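Local coordinates for uncharacterized protein (Enterococcus faecalis, PDB 2QRU), which is of unknown function but has an alpha/beta-hydrolase fold and is probably a hydrolase, at residues 62-74 with 159-172. Residues are numbered along the deposited sequence; the frame is centred on the assembly and turned at random.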
loop_
_atom_site.group_PDB
_atom_site.type_symbol
_atom_site.label_atom_id
_atom_site.label_comp_id
_atom_site.label_asym_id
_atom_site.label_seq_id
_atom_site.Cartn_x
_atom_site.Cartn_y
_atom_site.Cartn_z
ATOM N N LEU A 62 10.986 -4.734 -4.423
ATOM C CA LEU A 62 11.538 -3.483 -3.882
ATOM C C LEU A 62 10.523 -2.966 -2.863
ATOM O O LEU A 62 9.512 -2.389 -3.246
ATOM C CB LEU A 62 11.755 -2.466 -5.016
ATOM C CG LEU A 62 12.600 -2.999 -6.185
ATOM C CD1 LEU A 62 12.616 -2.038 -7.346
ATOM C CD2 LEU A 62 14.029 -3.337 -5.727
ATOM N N ALA A 63 10.774 -3.220 -1.579
ATOM C CA ALA A 63 9.843 -2.835 -0.522
ATOM C C ALA A 63 10.227 -1.433 -0.061
ATOM O O ALA A 63 11.332 -1.237 0.441
ATOM C CB ALA A 63 9.908 -3.838 0.638
ATOM N N LEU A 64 9.334 -0.466 -0.247
ATOM C CA LEU A 64 9.750 0.945 -0.245
ATOM C C LEU A 64 9.211 1.759 0.945
ATOM O O LEU A 64 8.050 1.601 1.345
ATOM C CB LEU A 64 9.292 1.590 -1.590
ATOM C CG LEU A 64 9.791 2.976 -1.980
ATOM C CD1 LEU A 64 11.337 3.009 -2.051
ATOM C CD2 LEU A 64 9.166 3.476 -3.315
ATOM N N ASP A 65 10.053 2.650 1.487
ATOM C CA ASP A 65 9.580 3.577 2.523
ATOM C C ASP A 65 8.662 4.636 1.932
ATOM O O ASP A 65 8.874 5.092 0.804
ATOM C CB ASP A 65 10.756 4.370 3.119
ATOM C CG ASP A 65 11.659 3.563 4.048
ATOM O OD1 ASP A 65 11.337 2.443 4.482
ATOM O OD2 ASP A 65 12.739 4.103 4.358
ATOM N N TYR A 66 7.706 5.100 2.738
ATOM C CA TYR A 66 7.029 6.353 2.447
ATOM C C TYR A 66 6.792 7.160 3.734
ATOM O O TYR A 66 6.807 6.606 4.849
ATOM C CB TYR A 66 5.757 6.071 1.644
ATOM C CG TYR A 66 4.750 5.143 2.314
ATOM C CD1 TYR A 66 3.886 5.628 3.324
ATOM C CD2 TYR A 66 4.645 3.779 1.930
ATOM C CE1 TYR A 66 2.941 4.806 3.926
ATOM C CE2 TYR A 66 3.677 2.954 2.520
ATOM C CZ TYR A 66 2.826 3.463 3.499
ATOM O OH TYR A 66 1.858 2.652 4.060
ATOM N N LEU A 67 6.629 8.467 3.586
ATOM C CA LEU A 67 6.444 9.332 4.753
ATOM C C LEU A 67 5.109 9.049 5.456
ATOM O O LEU A 67 4.122 8.625 4.803
ATOM C CB LEU A 67 6.553 10.810 4.333
ATOM C CG LEU A 67 7.967 11.216 3.902
ATOM C CD1 LEU A 67 7.917 12.622 3.334
ATOM C CD2 LEU A 67 8.993 11.144 5.072
ATOM N N LEU A 68 5.071 9.314 6.768
ATOM C CA LEU A 68 3.900 8.995 7.575
ATOM C C LEU A 68 3.303 10.242 8.195
ATOM O O LEU A 68 4.026 11.167 8.583
ATOM C CB LEU A 68 4.224 7.987 8.682
ATOM C CG LEU A 68 4.831 6.652 8.228
ATOM C CD1 LEU A 68 5.230 5.836 9.438
ATOM C CD2 LEU A 68 3.846 5.883 7.322
ATOM N N ALA A 69 1.973 10.231 8.250
ATOM C CA ALA A 69 1.168 11.260 8.907
ATOM C C ALA A 69 1.097 10.982 10.415
ATOM O O ALA A 69 1.355 9.846 10.855
ATOM C CB ALA A 69 -0.241 11.301 8.267
ATOM N N PRO A 70 0.781 12.012 11.234
ATOM C CA PRO A 70 0.500 13.416 10.892
ATOM C C PRO A 70 1.754 14.233 10.581
ATOM O O PRO A 70 1.626 15.401 10.172
ATOM C CB PRO A 70 -0.162 13.962 12.170
ATOM C CG PRO A 70 0.524 13.169 13.290
ATOM C CD PRO A 70 0.759 11.776 12.696
ATOM N N ASN A 71 2.939 13.642 10.825
ATOM C CA ASN A 71 4.247 14.311 10.659
ATOM C C ASN A 71 4.379 14.906 9.260
ATOM O O ASN A 71 4.851 16.036 9.105
ATOM C CB ASN A 71 5.401 13.348 10.950
ATOM C CG ASN A 71 5.260 12.652 12.288
ATOM O OD1 ASN A 71 4.191 12.145 12.630
ATOM N ND2 ASN A 71 6.351 12.610 13.054
ATOM N N THR A 72 3.890 14.167 8.259
ATOM C CA THR A 72 3.827 14.618 6.875
ATOM C C THR A 72 2.388 14.392 6.391
ATOM O O THR A 72 1.831 13.321 6.637
ATOM C CB THR A 72 4.803 13.817 5.988
ATOM O OG1 THR A 72 6.148 13.989 6.478
ATOM C CG2 THR A 72 4.729 14.284 4.554
ATOM N N LYS A 73 1.794 15.405 5.745
ATOM C CA LYS A 73 0.382 15.355 5.296
ATOM C C LYS A 73 0.241 14.569 3.994
ATOM O O LYS A 73 1.223 14.400 3.275
ATOM C CB LYS A 73 -0.200 16.774 5.143
ATOM C CG LYS A 73 -0.159 17.594 6.437
ATOM C CD LYS A 73 -0.561 16.745 7.649
ATOM C CE LYS A 73 -0.668 17.618 8.895
ATOM N NZ LYS A 73 -0.762 16.817 10.141
ATOM N N ILE A 74 -0.957 14.072 3.690
ATOM C CA ILE A 74 -1.094 13.107 2.581
ATOM C C ILE A 74 -0.646 13.692 1.244
ATOM O O ILE A 74 0.009 13.006 0.453
ATOM C CB ILE A 74 -2.519 12.558 2.450
ATOM C CG1 ILE A 74 -2.817 11.577 3.589
ATOM C CG2 ILE A 74 -2.699 11.838 1.080
ATOM C CD1 ILE A 74 -4.193 10.872 3.436
ATOM N N ASP A 159 6.340 10.781 18.544
ATOM C CA ASP A 159 6.630 12.061 17.914
ATOM C C ASP A 159 5.748 12.315 16.695
ATOM O O ASP A 159 5.627 11.441 15.805
ATOM C CB ASP A 159 8.091 12.159 17.479
ATOM C CG ASP A 159 8.346 13.406 16.647
ATOM O OD1 ASP A 159 8.162 14.524 17.178
ATOM O OD2 ASP A 159 8.671 13.272 15.450
ATOM N N GLN A 160 5.164 13.515 16.654
ATOM C CA GLN A 160 4.320 13.945 15.525
ATOM C C GLN A 160 4.969 15.053 14.672
ATOM O O GLN A 160 4.378 15.510 13.689
ATOM C CB GLN A 160 2.946 14.423 16.026
ATOM C CG GLN A 160 2.141 13.373 16.783
ATOM C CD GLN A 160 0.768 13.871 17.204
ATOM O OE1 GLN A 160 0.147 14.691 16.528
ATOM N NE2 GLN A 160 0.281 13.363 18.325
ATOM N N THR A 161 6.183 15.456 15.039
ATOM C CA THR A 161 6.812 16.628 14.440
ATOM C C THR A 161 7.710 16.311 13.247
ATOM O O THR A 161 7.466 16.808 12.135
ATOM C CB THR A 161 7.624 17.408 15.495
ATOM O OG1 THR A 161 6.823 17.579 16.673
ATOM C CG2 THR A 161 8.045 18.765 14.945
ATOM N N LYS A 162 8.749 15.488 13.486
ATOM C CA LYS A 162 9.800 15.300 12.494
ATOM C C LYS A 162 9.369 14.240 11.465
ATOM O O LYS A 162 8.573 13.360 11.803
ATOM C CB LYS A 162 11.104 14.872 13.177
ATOM C CG LYS A 162 11.583 15.854 14.266
ATOM C CD LYS A 162 12.514 15.131 15.226
ATOM C CE LYS A 162 12.729 15.969 16.477
ATOM N NZ LYS A 162 13.908 15.542 17.271
ATOM N N PRO A 163 9.885 14.325 10.216
ATOM C CA PRO A 163 9.507 13.342 9.177
ATOM C C PRO A 163 9.880 11.926 9.579
ATOM O O PRO A 163 10.926 11.707 10.193
ATOM C CB PRO A 163 10.375 13.750 7.973
ATOM C CG PRO A 163 10.583 15.224 8.179
ATOM C CD PRO A 163 10.826 15.324 9.670
ATOM N N VAL A 164 9.041 10.961 9.192
ATOM C CA VAL A 164 9.271 9.562 9.564
ATOM C C VAL A 164 9.141 8.682 8.308
ATOM O O VAL A 164 8.096 8.682 7.650
ATOM C CB VAL A 164 8.286 9.091 10.683
ATOM C CG1 VAL A 164 8.517 7.586 11.016
ATOM C CG2 VAL A 164 8.430 9.969 11.958
ATOM N N TRP A 165 10.224 7.978 7.977
ATOM C CA TRP A 165 10.302 7.121 6.775
ATOM C C TRP A 165 9.911 5.687 7.052
ATOM O O TRP A 165 9.593 4.935 6.110
ATOM C CB TRP A 165 11.727 7.098 6.209
ATOM C CG TRP A 165 12.153 8.283 5.408
ATOM C CD1 TRP A 165 13.124 9.180 5.739
ATOM C CD2 TRP A 165 11.622 8.715 4.143
ATOM N NE1 TRP A 165 13.253 10.127 4.753
ATOM C CE2 TRP A 165 12.348 9.859 3.759
ATOM C CE3 TRP A 165 10.627 8.222 3.280
ATOM C CZ2 TRP A 165 12.085 10.546 2.572
ATOM C CZ3 TRP A 165 10.377 8.911 2.103
ATOM C CH2 TRP A 165 11.104 10.040 1.756
ATOM N N ASP A 166 9.968 5.288 8.326
ATOM C CA ASP A 166 9.780 3.885 8.696
ATOM C C ASP A 166 9.482 3.753 10.178
ATOM O O ASP A 166 10.024 4.507 11.010
ATOM C CB ASP A 166 11.058 3.109 8.342
ATOM C CG ASP A 166 10.919 1.605 8.525
ATOM O OD1 ASP A 166 9.852 1.027 8.165
ATOM O OD2 ASP A 166 11.923 1.001 8.962
ATOM N N ASP A 167 8.626 2.793 10.508
ATOM C CA ASP A 167 8.208 2.522 11.879
ATOM C C ASP A 167 8.337 1.013 12.094
ATOM O O ASP A 167 7.332 0.295 12.143
ATOM C CB ASP A 167 6.767 3.040 12.063
ATOM C CG ASP A 167 6.168 2.708 13.423
ATOM O OD1 ASP A 167 6.896 2.644 14.453
ATOM O OD2 ASP A 167 4.929 2.522 13.453
ATOM N N PRO A 168 9.590 0.518 12.173
ATOM C CA PRO A 168 9.831 -0.944 12.065
ATOM C C PRO A 168 9.206 -1.821 13.161
ATOM O O PRO A 168 9.027 -3.019 12.948
ATOM C CB PRO A 168 11.359 -1.064 12.071
ATOM C CG PRO A 168 11.849 0.215 12.718
ATOM C CD PRO A 168 10.843 1.283 12.318
ATOM N N PHE A 169 8.854 -1.238 14.299
ATOM C CA PHE A 169 8.283 -2.011 15.402
ATOM C C PHE A 169 6.810 -1.682 15.667
ATOM O O PHE A 169 6.271 -2.016 16.729
ATOM C CB PHE A 169 9.155 -1.848 16.646
ATOM C CG PHE A 169 10.578 -2.251 16.412
ATOM C CD1 PHE A 169 10.875 -3.539 15.955
ATOM C CD2 PHE A 169 11.610 -1.335 16.576
ATOM C CE1 PHE A 169 12.201 -3.928 15.705
ATOM C CE2 PHE A 169 12.940 -1.711 16.334
ATOM C CZ PHE A 169 13.232 -3.008 15.898
ATOM N N LEU A 170 6.171 -1.024 14.695
ATOM C CA LEU A 170 4.756 -0.655 14.780
ATOM C C LEU A 170 4.423 0.165 16.032
ATOM O O LEU A 170 3.338 0.046 16.603
ATOM C CB LEU A 170 3.849 -1.896 14.664
ATOM C CG LEU A 170 4.264 -2.962 13.636
ATOM C CD1 LEU A 170 3.235 -4.083 13.505
ATOM C CD2 LEU A 170 4.514 -2.328 12.283
ATOM N N SER A 171 5.367 1.005 16.451
ATOM C CA SER A 171 5.210 1.784 17.662
ATOM C C SER A 171 4.147 2.883 17.510
ATOM O O SER A 171 3.585 3.357 18.499
ATOM C CB SER A 171 6.553 2.391 18.072
ATOM O OG SER A 171 6.938 3.414 17.170
ATOM N N ARG A 172 3.862 3.267 16.267
ATOM C CA ARG A 172 2.893 4.333 16.010
ATOM C C ARG A 172 1.475 3.772 15.819
ATOM O O ARG A 172 0.533 4.522 15.523
ATOM C CB ARG A 172 3.333 5.166 14.801
ATOM C CG ARG A 172 4.722 5.823 14.937
ATOM C CD ARG A 172 5.220 6.329 13.573
ATOM N NE ARG A 172 4.314 7.329 13.015
ATOM C CZ ARG A 172 4.324 8.628 13.339
ATOM N NH1 ARG A 172 5.227 9.096 14.193
ATOM N NH2 ARG A 172 3.437 9.472 12.794
HETATM O O HOH W 1 8.786 1.503 5.762
HETATM O O HOH W 2 7.124 4.057 5.494
HETATM O O HOH W 3 6.633 11.764 8.179
HETATM O O HOH W 4 7.354 16.438 9.649
#
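In this alpha/beta-hydrolase fold, the loop running from strand 59-64 to helix 74-93 carries the Asp-Tyr-Leu-Leu-Ala-Pro sequence, with a cis peptide before Pro70, and the long excursion between strand 127-130 and helix 173-181 lies against it. Asn71 and Arg172 meet at one end. Asn71 ND2 gives one proton to Lys162 O (2.7 Å) and the other to Asp159 O, both nearly in its amide plane, while Asn71 OD1 takes Arg172 NH2 at 2.8 Å, with the amide and guanidinium planes 70° apart. The same NH2 reaches Ala69 O at 2.9 Å, lying above that carbonyl's plane. A bend at chi3 turns the arginine head toward Asn71, and NH1 approaches Asp159 O nearly in line with its C=O bond; that oxygen thus serves both Asn71 and Arg172. NE is bonded to Ile39 O, which brings a third loop into the junction.

Further along, Leu67 CD2 sits over the six-membered ring of Trp165, 3.6 Å from its centroid and 9° off the normal. With CG beside the backbone N (chi1 -68°), the leucine reaches that face, and its CD2 also touches Pro163 CB. Leu68 CD1 packs on Val164 CG1, whereas the backbone bond from Leu68 N to Val164 O is weak. Water 3 links Leu68 O, Thr72 OG1 and Val164 N.

Asp65 and Asp166 share water 1, with Asp65 OD1 and Asp166 OD1 4.2 Å apart; Lys43, salt-bridged to Asp65, probably eases the repulsion, and Thr42 bonds Asp166. The two loops are therefore joined mostly by side chains and waters: Arg172 uses NE, NH1 and NH2 on three main-chain oxygens and the Asn71 amide oxygen, and the Asn71 amide has both N-H groups and its oxygen engaged, which should fix its flip.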